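Local structure of type 3 secretion system translocon protein SctE (Shigella flexneri, 3U0C) at residues Ser124-Leu129 against Ala166-Arg171; Arg110-Gln115 against Gln176-Ile181; Leu92-Lys97 against Lys194-Phe199. The protein forms, together with IpaC, a pore in the host membrane through which the type III secretion system passes bacterial effectors into the target cell. One frame throughout, in Å; residues are numbered along the deposited sequence.

All three contacts join the same two helices, 71-141 and 150-197, which run antiparallel in the N-terminal part of the translocator and are linked by the turn between them. Interaction 1 lies nearest that turn, interaction 2 nearest the middle of the chain, and interaction 3 where helix 150-197 ends, so interaction 1 is nested in the loop closed by interaction 2, and that in the loop closed by interaction 3. Centres of interactions 1 and 2 are about 18 Å apart, those of 2 and 3 about 27 Å, and those of 1 and 3 about 44 Å. None touches another; between interactions 1 and 2 the nearest atoms are about 5 Å apart. Together they trace the long coiled coil.

Interaction 1: Ser124-Leu129 against Ala166-Arg171; sequences SKIKDL and AAVKDR
Ile126 packs against Ala167, Val168 and Arg171 in an apolar contact between the long helices 71-141 and 150-197, on the side of the chain's centre nearer the turn that joins them. The isoleucine does most of the touching. With CG1 beside the backbone N (chi1 -64°) and the chain extended beyond it, CD1 reaches the opposite backbone and stops 3.4 Å from Ala167 O. The same methyl lies 3.9 Å from Arg171 CB and 4.1 Å from Val168 CG2, while Ile126 CG1 rests 4.0 Å from Ala167 CB. On the other helix the small Ala167 lets the backbones come close: its CA is 6.4 Å from that of Ile126. Leu129 CD1 also meets the alanine methyl, and Leu129 packs further on Leu160 and Lys164. Arg171 offers its aliphatic base to Ile126, crossing it at about a right angle; its guanidinium is engaged beyond the contact, in salt bridges with Glu175 and with Asp123 of helix 71-141. No hydrogen bond joins the two segments. The local axes approach to 9.6 Å at 159°, the geometry of an antiparallel two-helix coiled coil.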
loop_
_atom_site.group_PDB
_atom_site.type_symbol
_atom_site.label_atom_id
_atom_site.label_comp_id
_atom_site.label_asym_id
_atom_site.label_seq_id
_atom_site.Cartn_x
_atom_site.Cartn_y
_atom_site.Cartn_z
ATOM N N SER A 124 3.792 21.592 -12.044
ATOM C CA SER A 124 4.215 22.990 -11.936
ATOM C C SER A 124 5.371 23.320 -12.877
ATOM O O SER A 124 5.272 24.195 -13.746
ATOM C CB SER A 124 4.659 23.313 -10.506
ATOM O OG SER A 124 3.546 23.487 -9.663
ATOM N N LYS A 125 6.483 22.630 -12.670
ATOM C CA LYS A 125 7.655 22.818 -13.480
ATOM C C LYS A 125 7.270 22.886 -14.950
ATOM O O LYS A 125 7.866 23.642 -15.713
ATOM C CB LYS A 125 8.614 21.664 -13.249
ATOM C CG LYS A 125 9.930 21.794 -13.970
ATOM C CD LYS A 125 10.854 20.622 -13.618
ATOM C CE LYS A 125 12.195 20.770 -14.333
ATOM N NZ LYS A 125 13.128 19.651 -13.995
ATOM N N ILE A 126 6.278 22.089 -15.344
ATOM C CA ILE A 126 5.859 22.025 -16.743
ATOM C C ILE A 126 5.041 23.237 -17.142
ATOM O O ILE A 126 5.241 23.809 -18.217
ATOM C CB ILE A 126 5.043 20.751 -17.041
ATOM C CG1 ILE A 126 5.917 19.501 -16.849
ATOM C CG2 ILE A 126 4.474 20.779 -18.461
ATOM C CD1 ILE A 126 5.183 18.211 -17.069
ATOM N N LYS A 127 4.111 23.626 -16.283
ATOM C CA LYS A 127 3.276 24.773 -16.587
ATOM C C LYS A 127 4.143 26.028 -16.634
ATOM O O LYS A 127 3.766 27.038 -17.243
ATOM C CB LYS A 127 2.161 24.916 -15.561
ATOM C CG LYS A 127 1.195 26.084 -15.846
ATOM C CD LYS A 127 0.137 26.170 -14.723
ATOM C CE LYS A 127 -0.882 27.288 -14.960
ATOM N NZ LYS A 127 -2.047 27.069 -14.048
ATOM N N ASP A 128 5.318 25.954 -16.019
ATOM C CA ASP A 128 6.226 27.088 -15.993
ATOM C C ASP A 128 7.131 27.109 -17.215
ATOM O O ASP A 128 7.451 28.178 -17.773
ATOM C CB ASP A 128 7.071 27.064 -14.734
ATOM C CG ASP A 128 7.673 28.402 -14.435
ATOM O OD1 ASP A 128 6.888 29.360 -14.269
ATOM O OD2 ASP A 128 8.918 28.510 -14.394
ATOM N N LEU A 129 7.566 25.929 -17.631
ATOM C CA LEU A 129 8.365 25.840 -18.842
ATOM C C LEU A 129 7.505 26.108 -20.067
ATOM O O LEU A 129 8.013 26.491 -21.102
ATOM C CB LEU A 129 9.018 24.477 -18.946
ATOM C CG LEU A 129 10.130 24.286 -17.927
ATOM C CD1 LEU A 129 10.269 22.813 -17.541
ATOM C CD2 LEU A 129 11.430 24.854 -18.486
ATOM N N ALA A 166 11.854 16.694 -21.182
ATOM C CA ALA A 166 12.408 15.856 -20.121
ATOM C C ALA A 166 11.546 15.893 -18.863
ATOM O O ALA A 166 11.475 14.901 -18.115
ATOM C CB ALA A 166 13.848 16.238 -19.810
ATOM N N ALA A 167 10.869 17.020 -18.649
ATOM C CA ALA A 167 9.970 17.179 -17.509
ATOM C C ALA A 167 8.624 16.509 -17.736
ATOM O O ALA A 167 7.937 16.158 -16.769
ATOM C CB ALA A 167 9.770 18.632 -17.166
ATOM N N VAL A 168 8.232 16.332 -18.994
ATOM C CA VAL A 168 7.008 15.591 -19.269
ATOM C C VAL A 168 7.286 14.124 -18.981
ATOM O O VAL A 168 6.491 13.445 -18.336
ATOM C CB VAL A 168 6.528 15.740 -20.714
ATOM C CG1 VAL A 168 5.551 14.617 -21.056
ATOM C CG2 VAL A 168 5.887 17.105 -20.938
ATOM N N LYS A 169 8.440 13.660 -19.453
ATOM C CA LYS A 169 8.888 12.306 -19.192
ATOM C C LYS A 169 8.866 12.045 -17.698
ATOM O O LYS A 169 8.234 11.094 -17.219
ATOM C CB LYS A 169 10.307 12.120 -19.713
ATOM C CG LYS A 169 10.807 10.691 -19.658
ATOM C CD LYS A 169 12.025 10.504 -20.574
ATOM C CE LYS A 169 13.283 10.176 -19.781
ATOM N NZ LYS A 169 14.514 10.269 -20.641
ATOM N N ASP A 170 9.560 12.903 -16.963
ATOM C CA ASP A 170 9.749 12.676 -15.549
ATOM C C ASP A 170 8.408 12.682 -14.830
ATOM O O ASP A 170 8.206 11.914 -13.883
ATOM C CB ASP A 170 10.709 13.698 -14.946
ATOM C CG ASP A 170 11.053 13.388 -13.495
ATOM O OD1 ASP A 170 11.755 12.379 -13.238
ATOM O OD2 ASP A 170 10.620 14.160 -12.612
ATOM N N ARG A 171 7.491 13.511 -15.319
ATOM C CA ARG A 171 6.139 13.576 -14.787
ATOM C C ARG A 171 5.411 12.241 -14.932
ATOM O O ARG A 171 4.820 11.750 -13.971
ATOM C CB ARG A 171 5.344 14.685 -15.482
ATOM C CG ARG A 171 4.028 15.025 -14.800
ATOM C CD ARG A 171 2.841 14.564 -15.629
ATOM N NE ARG A 171 1.571 15.003 -15.058
ATOM C CZ ARG A 171 0.544 14.195 -14.811
ATOM N NH1 ARG A 171 0.635 12.901 -15.084
ATOM N NH2 ARG A 171 -0.573 14.682 -14.290
#

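Interaction 2: Arg110-Gln115 against Gln176-Ile181; sequences RDYEKQ and QKTLSI
Ile181 reaches across to Asp111, Tyr112 and Gln115, and its two branches divide the work. CD1, at the end of the longer branch, sits 3.5 Å from Gln115 CG and also meets Asp111, at the backbone O and at CB. The other branch, CG2, lies 3.8 Å from Tyr112 CB, approaching the tyrosine ring obliquely. One turn earlier on the same helix, Thr178 receives the ring itself. Tyr112 CE1 is 3.5 Å from Thr178 CG2 and equally close to Thr178 O, which lies in the ring plane at its edge. Gln115 completes this first shell: its CB stands 3.8 Å from Thr178 OG1, and its OE1 lies 4.1 Å from Lys177 CD, where the glutamine crosses the lysine chain at a slant.

The torsions explain this distribution. Tyr112 CG is anti to the backbone N (chi1 -169°), which swings the ring toward helix 150-197 although the CB bond does not itself point there. Gln115 bends at chi2, -59°, carrying the amide toward Lys177 and leaving CG against the isoleucine methyl. Thr178 OG1 is held within its own helix by a hydrogen bond with Ile174 O, while the threonine methyl rests against the CE1 corner of the ring.

Further out, the backbones are close. Gln115 and Thr178 have the closest CA atoms, 5.8 Å apart, and the local axes run antiparallel at 158° with a closest approach of 9.3 Å.

Although tyrosine, glutamine, threonine and aspartate all take part, no hydrogen bond passes between the segments. Carbons meet carbons or oxygens without a donor in place, so this part of the coiled coil is joined mainly by van der Waals packing around Ile181 and the tyrosine ring.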
loop_
_atom_site.group_PDB
_atom_site.type_symbol
_atom_site.label_atom_id
_atom_site.label_comp_id
_atom_site.label_asym_id
_atom_site.label_seq_id
_atom_site.Cartn_x
_atom_site.Cartn_y
_atom_site.Cartn_z
ATOM N N ARG A 110 1.915 6.899 3.322
ATOM C CA ARG A 110 2.923 7.945 3.330
ATOM C C ARG A 110 3.606 8.086 1.971
ATOM O O ARG A 110 3.855 9.207 1.511
ATOM C CB ARG A 110 3.958 7.684 4.429
ATOM C CG ARG A 110 3.469 8.005 5.831
ATOM C CD ARG A 110 4.617 7.969 6.853
ATOM N NE ARG A 110 5.242 6.643 6.935
ATOM C CZ ARG A 110 4.843 5.674 7.759
ATOM N NH1 ARG A 110 3.828 5.877 8.588
ATOM N NH2 ARG A 110 5.463 4.506 7.760
ATOM N N ASP A 111 3.893 6.957 1.328
ATOM C CA ASP A 111 4.546 6.964 0.023
ATOM C C ASP A 111 3.646 7.596 -1.016
ATOM O O ASP A 111 4.085 8.385 -1.846
ATOM C CB ASP A 111 4.894 5.550 -0.428
ATOM C CG ASP A 111 6.016 4.946 0.375
ATOM O OD1 ASP A 111 6.811 5.707 0.971
ATOM O OD2 ASP A 111 6.107 3.710 0.400
ATOM N N TYR A 112 2.377 7.225 -0.963
ATOM C CA TYR A 112 1.379 7.749 -1.879
ATOM C C TYR A 112 1.280 9.271 -1.808
ATOM O O TYR A 112 1.244 9.933 -2.824
ATOM C CB TYR A 112 0.029 7.153 -1.539
ATOM C CG TYR A 112 -1.041 7.403 -2.564
ATOM C CD1 TYR A 112 -0.912 6.929 -3.865
ATOM C CD2 TYR A 112 -2.202 8.082 -2.224
ATOM C CE1 TYR A 112 -1.907 7.128 -4.790
ATOM C CE2 TYR A 112 -3.202 8.284 -3.144
ATOM C CZ TYR A 112 -3.047 7.808 -4.423
ATOM O OH TYR A 112 -4.045 8.010 -5.337
ATOM N N GLU A 113 1.210 9.788 -0.587
ATOM C CA GLU A 113 1.112 11.212 -0.312
ATOM C C GLU A 113 2.360 11.936 -0.777
ATOM O O GLU A 113 2.275 12.992 -1.408
ATOM C CB GLU A 113 0.930 11.441 1.189
ATOM C CG GLU A 113 -0.441 11.086 1.709
ATOM C CD GLU A 113 -0.500 11.003 3.232
ATOM O OE1 GLU A 113 0.556 11.120 3.898
ATOM O OE2 GLU A 113 -1.611 10.807 3.771
ATOM N N LYS A 114 3.516 11.369 -0.450
ATOM C CA LYS A 114 4.782 11.929 -0.885
ATOM C C LYS A 114 4.865 12.031 -2.414
ATOM O O LYS A 114 5.330 13.045 -2.959
ATOM C CB LYS A 114 5.943 11.112 -0.329
ATOM C CG LYS A 114 7.277 11.403 -1.001
ATOM C CD LYS A 114 8.444 10.775 -0.242
ATOM C CE LYS A 114 9.784 11.387 -0.674
ATOM N NZ LYS A 114 10.917 10.721 0.056
ATOM N N GLN A 115 4.405 10.991 -3.101
ATOM C CA GLN A 115 4.438 10.949 -4.556
ATOM C C GLN A 115 3.432 11.896 -5.200
ATOM O O GLN A 115 3.732 12.507 -6.221
ATOM C CB GLN A 115 4.209 9.541 -5.083
ATOM C CG GLN A 115 5.375 8.618 -4.863
ATOM C CD GLN A 115 6.629 9.120 -5.530
ATOM O OE1 GLN A 115 6.608 9.539 -6.696
ATOM N NE2 GLN A 115 7.735 9.091 -4.796
ATOM N N GLN A 176 3.170 7.267 -12.734
ATOM C CA GLN A 176 3.176 5.810 -12.764
ATOM C C GLN A 176 3.380 5.245 -11.362
ATOM O O GLN A 176 2.673 4.328 -10.943
ATOM C CB GLN A 176 4.270 5.297 -13.702
ATOM C CG GLN A 176 3.810 5.094 -15.138
ATOM C CD GLN A 176 2.306 4.938 -15.251
ATOM O OE1 GLN A 176 1.741 3.933 -14.818
ATOM N NE2 GLN A 176 1.650 5.933 -15.836
ATOM N N LYS A 177 4.350 5.799 -10.643
ATOM C CA LYS A 177 4.634 5.365 -9.275
ATOM C C LYS A 177 3.427 5.570 -8.373
ATOM O O LYS A 177 3.056 4.687 -7.613
ATOM C CB LYS A 177 5.829 6.090 -8.678
ATOM C CG LYS A 177 7.154 5.638 -9.227
ATOM C CD LYS A 177 8.288 6.321 -8.495
ATOM C CE LYS A 177 9.622 6.093 -9.193
ATOM N NZ LYS A 177 10.771 6.490 -8.316
ATOM N N THR A 178 2.823 6.751 -8.455
ATOM C CA THR A 178 1.574 7.018 -7.762
ATOM C C THR A 178 0.567 5.875 -7.945
ATOM O O THR A 178 0.068 5.304 -6.968
ATOM C CB THR A 178 0.909 8.304 -8.294
ATOM O OG1 THR A 178 1.766 9.427 -8.051
ATOM C CG2 THR A 178 -0.403 8.514 -7.584
ATOM N N LEU A 179 0.297 5.555 -9.209
ATOM C CA LEU A 179 -0.686 4.549 -9.587
ATOM C C LEU A 179 -0.282 3.159 -9.096
ATOM O O LEU A 179 -1.127 2.355 -8.695
ATOM C CB LEU A 179 -0.861 4.539 -11.108
ATOM C CG LEU A 179 -1.562 5.766 -11.715
ATOM C CD1 LEU A 179 -1.683 5.657 -13.240
ATOM C CD2 LEU A 179 -2.930 5.993 -11.089
ATOM N N SER A 180 1.021 2.903 -9.127
ATOM C CA SER A 180 1.603 1.654 -8.676
ATOM C C SER A 180 1.398 1.473 -7.168
ATOM O O SER A 180 0.990 0.405 -6.701
ATOM C CB SER A 180 3.093 1.638 -9.010
ATOM O OG SER A 180 3.733 0.487 -8.488
ATOM N N ILE A 181 1.707 2.521 -6.416
ATOM C CA ILE A 181 1.488 2.543 -4.977
ATOM C C ILE A 181 0.023 2.299 -4.653
ATOM O O ILE A 181 -0.294 1.493 -3.785
ATOM C CB ILE A 181 1.927 3.888 -4.366
ATOM C CG1 ILE A 181 3.434 4.082 -4.506
ATOM C CG2 ILE A 181 1.544 3.980 -2.911
ATOM C CD1 ILE A 181 3.864 5.501 -4.205
#

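Interaction 3: Leu92-Lys97 against Lys194-Phe199; sequences LEFSDK and KEIDSF
Phe94 and Phe199 form a T-shaped aromatic pair, the edge of Phe199 turned toward the face of Phe94. Ring centroids are 5.2 Å apart and the planes stand at 71°; the closest atoms are the two CD1 carbons, 3.8 Å apart. Phe199 follows the last turn of helix 150-197, since Ser198 already departs from helical backbone angles, and its ring comes back over Phe94. It also rests on Lys90 and Asn91 of helix 71-141.

Apolar contact continues at the rim of the Phe94 ring, where Ile196 CD1 lies near the ring plane, 3.8 Å from CZ. The polar Glu195 O also stands near that plane at the edge, a longer 4.2 Å from Phe94 CE1. With chi1 at -171° the phenyl points off opposite to its own backbone N, which carries it across to Ile196 near the end of helix 150-197 and to Phe199 just past it.

The remaining contact is between charged side chains, with lysine methylenes laid against the Glu195 carboxylate. Lys97 and Glu195 cross at about a right angle, with Lys97 CG 3.5 Å from Glu195 OE2 and 3.6 Å from Glu195 CG. Each chain bends at chi2, and the lysine's NZ ends 5.3 Å from Glu195 OE2, with a weak hydrogen bond to Gln191 instead. Glu93 OE2 and Glu195 OE1 are like charges 4.2 Å apart; Glu93 is also paired with Lys90 in a salt bridge and hydrogen-bonded to Gln89.

No hydrogen bond or salt bridge spans the two segments. Lys90 and the more distant Lys97 probably temper the repulsion between the two carboxylates, and the attraction across this end of the coiled coil probably comes chiefly from the aromatic pair and the isoleucine beside it.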
loop_
_atom_site.group_PDB
_atom_site.type_symbol
_atom_site.label_atom_id
_atom_site.label_comp_id
_atom_site.label_asym_id
_atom_site.label_seq_id
_atom_site.Cartn_x
_atom_site.Cartn_y
_atom_site.Cartn_z
ATOM N N LEU A 92 -3.292 -15.989 16.959
ATOM C CA LEU A 92 -1.939 -15.426 16.971
ATOM C C LEU A 92 -1.472 -15.022 15.574
ATOM O O LEU A 92 -0.841 -13.991 15.388
ATOM C CB LEU A 92 -0.939 -16.430 17.535
ATOM C CG LEU A 92 -0.914 -16.663 19.040
ATOM C CD1 LEU A 92 0.007 -17.842 19.364
ATOM C CD2 LEU A 92 -0.494 -15.395 19.757
ATOM N N GLU A 93 -1.775 -15.883 14.617
ATOM C CA GLU A 93 -1.373 -15.739 13.237
ATOM C C GLU A 93 -2.042 -14.505 12.643
ATOM O O GLU A 93 -1.391 -13.672 12.013
ATOM C CB GLU A 93 -1.808 -16.999 12.491
ATOM C CG GLU A 93 -1.537 -17.054 11.014
ATOM C CD GLU A 93 -2.329 -18.154 10.352
ATOM O OE1 GLU A 93 -2.003 -19.349 10.575
ATOM O OE2 GLU A 93 -3.307 -17.830 9.643
ATOM N N PHE A 94 -3.350 -14.404 12.862
ATOM C CA PHE A 94 -4.159 -13.279 12.398
ATOM C C PHE A 94 -3.682 -11.962 12.993
ATOM O O PHE A 94 -3.591 -10.945 12.295
ATOM C CB PHE A 94 -5.612 -13.495 12.802
ATOM C CG PHE A 94 -6.577 -12.505 12.200
ATOM C CD1 PHE A 94 -7.075 -12.694 10.926
ATOM C CD2 PHE A 94 -7.022 -11.415 12.930
ATOM C CE1 PHE A 94 -7.976 -11.811 10.388
ATOM C CE2 PHE A 94 -7.925 -10.532 12.390
ATOM C CZ PHE A 94 -8.400 -10.733 11.124
ATOM N N SER A 95 -3.397 -11.983 14.287
ATOM C CA SER A 95 -2.918 -10.796 14.963
ATOM C C SER A 95 -1.623 -10.283 14.332
ATOM O O SER A 95 -1.484 -9.082 14.089
ATOM C CB SER A 95 -2.701 -11.068 16.443
ATOM O OG SER A 95 -2.283 -9.892 17.111
ATOM N N ASP A 96 -0.683 -11.187 14.068
ATOM C CA ASP A 96 0.615 -10.798 13.522
ATOM C C ASP A 96 0.437 -10.198 12.142
ATOM O O ASP A 96 1.015 -9.167 11.825
ATOM C CB ASP A 96 1.577 -11.992 13.449
ATOM C CG ASP A 96 2.080 -12.434 14.825
ATOM O OD1 ASP A 96 2.118 -11.595 15.762
ATOM O OD2 ASP A 96 2.441 -13.624 14.979
ATOM N N LYS A 97 -0.380 -10.865 11.342
ATOM C CA LYS A 97 -0.633 -10.502 9.966
ATOM C C LYS A 97 -1.346 -9.151 9.853
ATOM O O LYS A 97 -0.995 -8.311 9.009
ATOM C CB LYS A 97 -1.462 -11.596 9.305
ATOM C CG LYS A 97 -1.796 -11.332 7.859
ATOM C CD LYS A 97 -0.520 -11.263 7.033
ATOM C CE LYS A 97 -0.678 -10.387 5.795
ATOM N NZ LYS A 97 0.664 -9.927 5.369
ATOM N N LYS A 194 -8.357 -12.022 2.210
ATOM C CA LYS A 194 -7.855 -13.386 2.185
ATOM C C LYS A 194 -7.775 -13.930 3.610
ATOM O O LYS A 194 -8.283 -15.003 3.903
ATOM C CB LYS A 194 -6.474 -13.434 1.536
ATOM C CG LYS A 194 -6.039 -14.807 1.011
ATOM C CD LYS A 194 -4.551 -14.806 0.611
ATOM C CE LYS A 194 -4.015 -16.240 0.425
ATOM N NZ LYS A 194 -2.538 -16.349 0.115
ATOM N N GLU A 195 -7.133 -13.168 4.485
ATOM C CA GLU A 195 -6.951 -13.545 5.871
ATOM C C GLU A 195 -8.279 -13.703 6.619
ATOM O O GLU A 195 -8.466 -14.652 7.378
ATOM C CB GLU A 195 -6.045 -12.538 6.578
ATOM C CG GLU A 195 -4.615 -12.483 6.013
ATOM C CD GLU A 195 -3.836 -13.776 6.271
ATOM O OE1 GLU A 195 -4.318 -14.623 7.060
ATOM O OE2 GLU A 195 -2.743 -13.943 5.686
ATOM N N ILE A 196 -9.198 -12.776 6.393
ATOM C CA ILE A 196 -10.504 -12.835 7.027
ATOM C C ILE A 196 -11.264 -14.085 6.582
ATOM O O ILE A 196 -11.912 -14.741 7.385
ATOM C CB ILE A 196 -11.356 -11.587 6.712
ATOM C CG1 ILE A 196 -10.801 -10.355 7.434
ATOM C CG2 ILE A 196 -12.813 -11.833 7.109
ATOM C CD1 ILE A 196 -11.392 -10.123 8.807
ATOM N N ASP A 197 -11.168 -14.413 5.297
ATOM C CA ASP A 197 -11.927 -15.518 4.730
ATOM C C ASP A 197 -11.399 -16.876 5.177
ATOM O O ASP A 197 -12.110 -17.875 5.117
ATOM C CB ASP A 197 -11.922 -15.456 3.205
ATOM C CG ASP A 197 -12.838 -14.378 2.655
ATOM O OD1 ASP A 197 -13.678 -13.843 3.407
ATOM O OD2 ASP A 197 -12.717 -14.076 1.454
ATOM N N SER A 198 -10.155 -16.923 5.622
ATOM C CA SER A 198 -9.590 -18.192 6.025
ATOM C C SER A 198 -9.424 -18.267 7.538
ATOM O O SER A 198 -8.756 -19.168 8.042
ATOM C CB SER A 198 -8.248 -18.413 5.338
ATOM O OG SER A 198 -7.212 -17.778 6.055
ATOM N N PHE A 199 -10.015 -17.323 8.262
ATOM C CA PHE A 199 -9.843 -17.297 9.708
ATOM C C PHE A 199 -10.349 -18.596 10.351
ATOM O O PHE A 199 -11.441 -19.048 10.041
ATOM C CB PHE A 199 -10.532 -16.086 10.346
ATOM C CG PHE A 199 -10.292 -15.977 11.827
ATOM C CD1 PHE A 199 -9.050 -15.621 12.310
ATOM C CD2 PHE A 199 -11.303 -16.259 12.733
ATOM C CE1 PHE A 199 -8.820 -15.527 13.656
ATOM C CE2 PHE A 199 -11.076 -16.174 14.093
ATOM C CZ PHE A 199 -9.832 -15.803 14.552
#